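Local atomic coordinates of RagB/SusD domain protein (Flavobacterium johnsoniae, PDB entry 5J90), a protein that binds chitin as a SusD-like protein of a polysaccharide utilization locus, probably capturing chitin chains at the cell surface for uptake. Residues Ala101-Ile104 with Ala105-Lys109; Gln114-Ala117 with Leu118-Ile121. All blocks are in the same frame, centred on the assembly; numbering follows the deposited sequence.

Contact 1 of 2, residues Ala101-Ile104 with Ala105-Lys109; sequences AYDI and ANKSK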
loop_
_atom_site.group_PDB
_atom_site.type_symbol
_atom_site.label_atom_id
_atom_site.label_comp_id
_atom_site.label_asym_id
_atom_site.label_seq_id
_atom_site.Cartn_x
_atom_site.Cartn_y
_atom_site.Cartn_z
ATOM N N ALA A 101 9.674 20.744 -20.872
ATOM C CA ALA A 101 10.651 19.672 -20.766
ATOM C C ALA A 101 10.664 18.857 -22.056
ATOM O O ALA A 101 11.720 18.524 -22.589
ATOM C CB ALA A 101 10.342 18.766 -19.561
ATOM N N TYR A 102 9.470 18.536 -22.539
ATOM C CA TYR A 102 9.288 17.757 -23.756
ATOM C C TYR A 102 9.857 18.505 -24.964
ATOM O O TYR A 102 10.614 17.944 -25.759
ATOM C CB TYR A 102 7.789 17.492 -23.913
ATOM C CG TYR A 102 7.326 16.860 -25.203
ATOM C CD1 TYR A 102 7.555 15.518 -25.460
ATOM C CD2 TYR A 102 6.604 17.595 -26.134
ATOM C CE1 TYR A 102 7.102 14.920 -26.628
ATOM C CE2 TYR A 102 6.148 17.009 -27.307
ATOM C CZ TYR A 102 6.399 15.674 -27.543
ATOM O OH TYR A 102 5.952 15.080 -28.706
ATOM N N ASP A 103 9.489 19.778 -25.075
ATOM C CA ASP A 103 9.891 20.610 -26.205
ATOM C C ASP A 103 11.406 20.803 -26.215
ATOM O O ASP A 103 12.052 20.637 -27.247
ATOM C CB ASP A 103 9.167 21.957 -26.135
ATOM C CG ASP A 103 9.248 22.747 -27.431
ATOM O OD1 ASP A 103 9.163 22.140 -28.521
ATOM O OD2 ASP A 103 9.380 23.985 -27.347
ATOM N N ILE A 104 11.977 21.145 -25.060
ATOM C CA ILE A 104 13.429 21.295 -24.954
ATOM C C ILE A 104 14.141 19.990 -25.317
ATOM O O ILE A 104 15.139 20.003 -26.041
ATOM C CB ILE A 104 13.870 21.776 -23.549
ATOM C CG1 ILE A 104 13.383 23.201 -23.292
ATOM C CG2 ILE A 104 15.391 21.706 -23.408
ATOM C CD1 ILE A 104 13.428 23.601 -21.838
ATOM N N ALA A 105 13.630 18.862 -24.834
ATOM C CA ALA A 105 14.258 17.581 -25.137
ATOM C C ALA A 105 14.243 17.324 -26.640
ATOM O O ALA A 105 15.250 16.897 -27.215
ATOM C CB ALA A 105 13.560 16.451 -24.389
ATOM N N ASN A 106 13.106 17.595 -27.275
ATOM C CA ASN A 106 12.989 17.373 -28.715
ATOM C C ASN A 106 14.013 18.183 -29.507
ATOM O O ASN A 106 14.575 17.700 -30.488
ATOM C CB ASN A 106 11.576 17.685 -29.209
ATOM C CG ASN A 106 10.543 16.728 -28.656
ATOM O OD1 ASN A 106 10.866 15.601 -28.284
ATOM N ND2 ASN A 106 9.295 17.174 -28.595
ATOM N N LYS A 107 14.263 19.408 -29.066
ATOM C CA LYS A 107 15.168 20.306 -29.777
ATOM C C LYS A 107 16.631 20.070 -29.425
ATOM O O LYS A 107 17.524 20.379 -30.219
ATOM C CB LYS A 107 14.821 21.762 -29.467
ATOM C CG LYS A 107 13.443 22.223 -29.926
ATOM C CD LYS A 107 13.160 23.616 -29.382
ATOM C CE LYS A 107 11.782 24.119 -29.765
ATOM N NZ LYS A 107 11.491 25.439 -29.127
ATOM N N SER A 108 16.889 19.530 -28.237
ATOM C CA SER A 108 18.256 19.516 -27.720
ATOM C C SER A 108 18.887 18.137 -27.563
ATOM O O SER A 108 20.111 18.012 -27.602
ATOM C CB SER A 108 18.338 20.275 -26.392
ATOM O OG SER A 108 17.724 19.546 -25.345
ATOM N N LYS A 109 18.075 17.103 -27.373
ATOM C CA LYS A 109 18.630 15.770 -27.151
ATOM C C LYS A 109 19.462 15.309 -28.350
ATOM O O LYS A 109 18.975 15.280 -29.481
ATOM C CB LYS A 109 17.525 14.759 -26.816
ATOM C CG LYS A 109 18.042 13.373 -26.433
ATOM C CD LYS A 109 16.899 12.460 -26.030
ATOM C CE LYS A 109 17.394 11.083 -25.634
ATOM N NZ LYS A 109 18.095 10.422 -26.764
HETATM O O HOH W 1 8.474 19.879 -29.554
#

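Contact 2 of 2, residues Gln114-Ala117 with Leu118-Ile121; sequences QFYA and LSLI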
loop_
_atom_site.group_PDB
_atom_site.type_symbol
_atom_site.label_atom_id
_atom_site.label_comp_id
_atom_site.label_asym_id
_atom_site.label_seq_id
_atom_site.Cartn_x
_atom_site.Cartn_y
_atom_site.Cartn_z
ATOM N N GLN A 114 23.871 19.618 -22.997
ATOM C CA GLN A 114 23.938 20.354 -21.741
ATOM C C GLN A 114 22.559 20.923 -21.405
ATOM O O GLN A 114 22.113 20.861 -20.256
ATOM C CB GLN A 114 25.019 21.453 -21.763
ATOM C CG GLN A 114 24.691 22.705 -22.579
ATOM C CD GLN A 114 25.005 22.562 -24.059
ATOM O OE1 GLN A 114 24.755 21.523 -24.667
ATOM N NE2 GLN A 114 25.562 23.618 -24.647
ATOM N N PHE A 115 21.867 21.445 -22.412
ATOM C CA PHE A 115 20.521 21.973 -22.195
ATOM C C PHE A 115 19.518 20.847 -21.938
ATOM O O PHE A 115 18.600 21.004 -21.131
ATOM C CB PHE A 115 20.075 22.849 -23.368
ATOM C CG PHE A 115 20.857 24.127 -23.497
ATOM C CD1 PHE A 115 20.694 25.152 -22.579
ATOM C CD2 PHE A 115 21.755 24.303 -24.533
ATOM C CE1 PHE A 115 21.415 26.329 -22.692
ATOM C CE2 PHE A 115 22.483 25.476 -24.653
ATOM C CZ PHE A 115 22.312 26.487 -23.732
ATOM N N TYR A 116 19.694 19.721 -22.618
ATOM C CA TYR A 116 18.854 18.555 -22.363
ATOM C C TYR A 116 19.000 18.118 -20.903
ATOM O O TYR A 116 18.011 17.915 -20.203
ATOM C CB TYR A 116 19.216 17.417 -23.317
ATOM C CG TYR A 116 18.486 16.113 -23.064
ATOM C CD1 TYR A 116 17.105 16.080 -22.895
ATOM C CD2 TYR A 116 19.178 14.911 -23.020
ATOM C CE1 TYR A 116 16.437 14.879 -22.678
ATOM C CE2 TYR A 116 18.522 13.708 -22.807
ATOM C CZ TYR A 116 17.154 13.701 -22.632
ATOM O OH TYR A 116 16.498 12.505 -22.415
ATOM N N ALA A 117 20.235 17.972 -20.443
ATOM C CA ALA A 117 20.496 17.600 -19.054
ATOM C C ALA A 117 19.828 18.545 -18.058
ATOM O O ALA A 117 19.176 18.105 -17.107
ATOM C CB ALA A 117 21.997 17.541 -18.797
ATOM N N LEU A 118 19.976 19.850 -18.273
ATOM C CA LEU A 118 19.396 20.820 -17.360
ATOM C C LEU A 118 17.871 20.718 -17.376
ATOM O O LEU A 118 17.223 20.833 -16.325
ATOM C CB LEU A 118 19.872 22.243 -17.693
ATOM C CG LEU A 118 21.359 22.429 -17.385
ATOM C CD1 LEU A 118 21.931 23.621 -18.154
ATOM C CD2 LEU A 118 21.587 22.606 -15.888
ATOM N N SER A 119 17.296 20.489 -18.556
ATOM C CA SER A 119 15.842 20.345 -18.663
ATOM C C SER A 119 15.354 19.127 -17.880
ATOM O O SER A 119 14.276 19.180 -17.283
ATOM C CB SER A 119 15.364 20.285 -20.126
ATOM O OG SER A 119 15.598 19.021 -20.719
ATOM N N LEU A 120 16.146 18.055 -17.859
ATOM C CA LEU A 120 15.768 16.851 -17.112
ATOM C C LEU A 120 15.733 17.104 -15.607
ATOM O O LEU A 120 14.835 16.632 -14.902
ATOM C CB LEU A 120 16.712 15.688 -17.427
ATOM C CG LEU A 120 16.583 15.075 -18.825
ATOM C CD1 LEU A 120 17.653 14.016 -19.025
ATOM C CD2 LEU A 120 15.183 14.490 -19.023
ATOM N N ILE A 121 16.715 17.840 -15.099
ATOM C CA ILE A 121 16.740 18.149 -13.676
ATOM C C ILE A 121 15.523 18.987 -13.284
ATOM O O ILE A 121 14.843 18.699 -12.293
ATOM C CB ILE A 121 18.054 18.851 -13.270
ATOM C CG1 ILE A 121 19.244 17.948 -13.602
ATOM C CG2 ILE A 121 18.037 19.205 -11.789
ATOM C CD1 ILE A 121 20.609 18.644 -13.439
#

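Contact 1 of 2, residues Ala101-Ile104 with Ala105-Lys109
Asn106 lays its amide nitrogen over the ring of Tyr102, one helical turn back: ND2 sits 3.3 Å above the ring plane, over its centre, and the amide stands steeply to the ring, with 79° between the two planes. Two different first torsions bring the groups together. The tyrosine swings CG opposite its backbone N (chi1 172°), which carries the ring along the outside of the helix toward the next turn, whereas Asn106 sets its CG opposite its own carbonyl carbon (chi1 -66°) and leans back over the ring. The same ND2 gives a hydrogen bond to a water, 3.0 Å from ND2 to the water oxygen, and that water donates to Asp103 OD1, so a single solvent molecule bridges the two side chains.

The Tyr102-Asn106, Asp103-Lys107 and Ile104-Ser108 pairs are i to i+4, while the water spans i to i+3. All lie on the last turns of helix 83-108, which belongs to the largely helical SusD-like fold; the helix ends as Lys109 leaves helical backbone angles. Asp103 and Lys107 add a salt bridge, OD2 to NZ 3.1 Å, in which the ammonium comes from above the carboxylate plane. Lys107 reaches it with a chain fully extended beyond CG, its CE lying against both carboxylate oxygens, and NZ also donates to the backbone oxygen of His28.

On the buried side Ser108 donates from OG to Ile104 O at 2.7 Å, from above the carbonyl plane. Ser108 N makes a weak bond to this same oxygen, while Lys109 N donates to Ala105 O at 2.8 Å.

Contact 2 of 2, residues Gln114-Ala117 with Leu118-Ile121
Over one face of the Tyr116 ring lies the methyl CD1 of Leu120, 3.7 Å above the plane and offset toward the rim, a CH-pi contact one helical turn along. CD1 is 3.9 Å from the ring centroid, while the second methyl, CD2, comes nearest CE1, at 3.9 Å. Ser119 OG comes to 4.0 Å from Tyr116 CD1, approaching obliquely. Within 114-117, Gln114 CG lies over one face of the Phe115 ring, toward its rim.

The tyrosine ring is brought to Leu120 by a first torsion that sets CG opposite the backbone N (chi1 175°), sending it along the helix in the C-terminal direction. Leu120 answers with CG opposite its carbonyl carbon (chi1 -71°), which directs its branch back at the ring. An alanine in place of Tyr116 would remove the ring and is likely to leave the Leu120 methyls without their aromatic surface.

In the backbone, Tyr116 O is gripped twice: by Leu120 N in the regular helical bond at 3.0 Å and by Ser119 OG at 2.7 Å. The serine hydroxyl thus satisfies itself on the carbonyl three residues back, a common way for a buried serine to be accommodated within a helix.

Helix 113-134 is packed on several sides here. Tyr116 and Ser119 face helix 83-108, meeting Ala105, Ser108 and Ile104; Ala117, Leu118 and Ile121 rest on Leu172 and Ala168 of helix 154-177, and Leu118 and Ile121 also touch Trp199 of helix 196-213.

How the contacts relate
Read from the N terminus, contact 1 comes first, on the final turns of helix 83-108, and closes before contact 2 opens near the start of helix 113-134. They are in series, neither nested nor crossed, and because each is local within one helix, neither closes a loop. The short link after Lys109 turns the chain back, leaving the two contacts side by side with centres about 9 Å apart. There the helices meet directly, and at the turn itself Lys109 CD packs on Tyr116 CZ at 3.6 Å. Contact 1 also reaches the N-terminal segment around His28 and Ile29, whereas contact 2 joins the hairpin to the helices that follow in the chain.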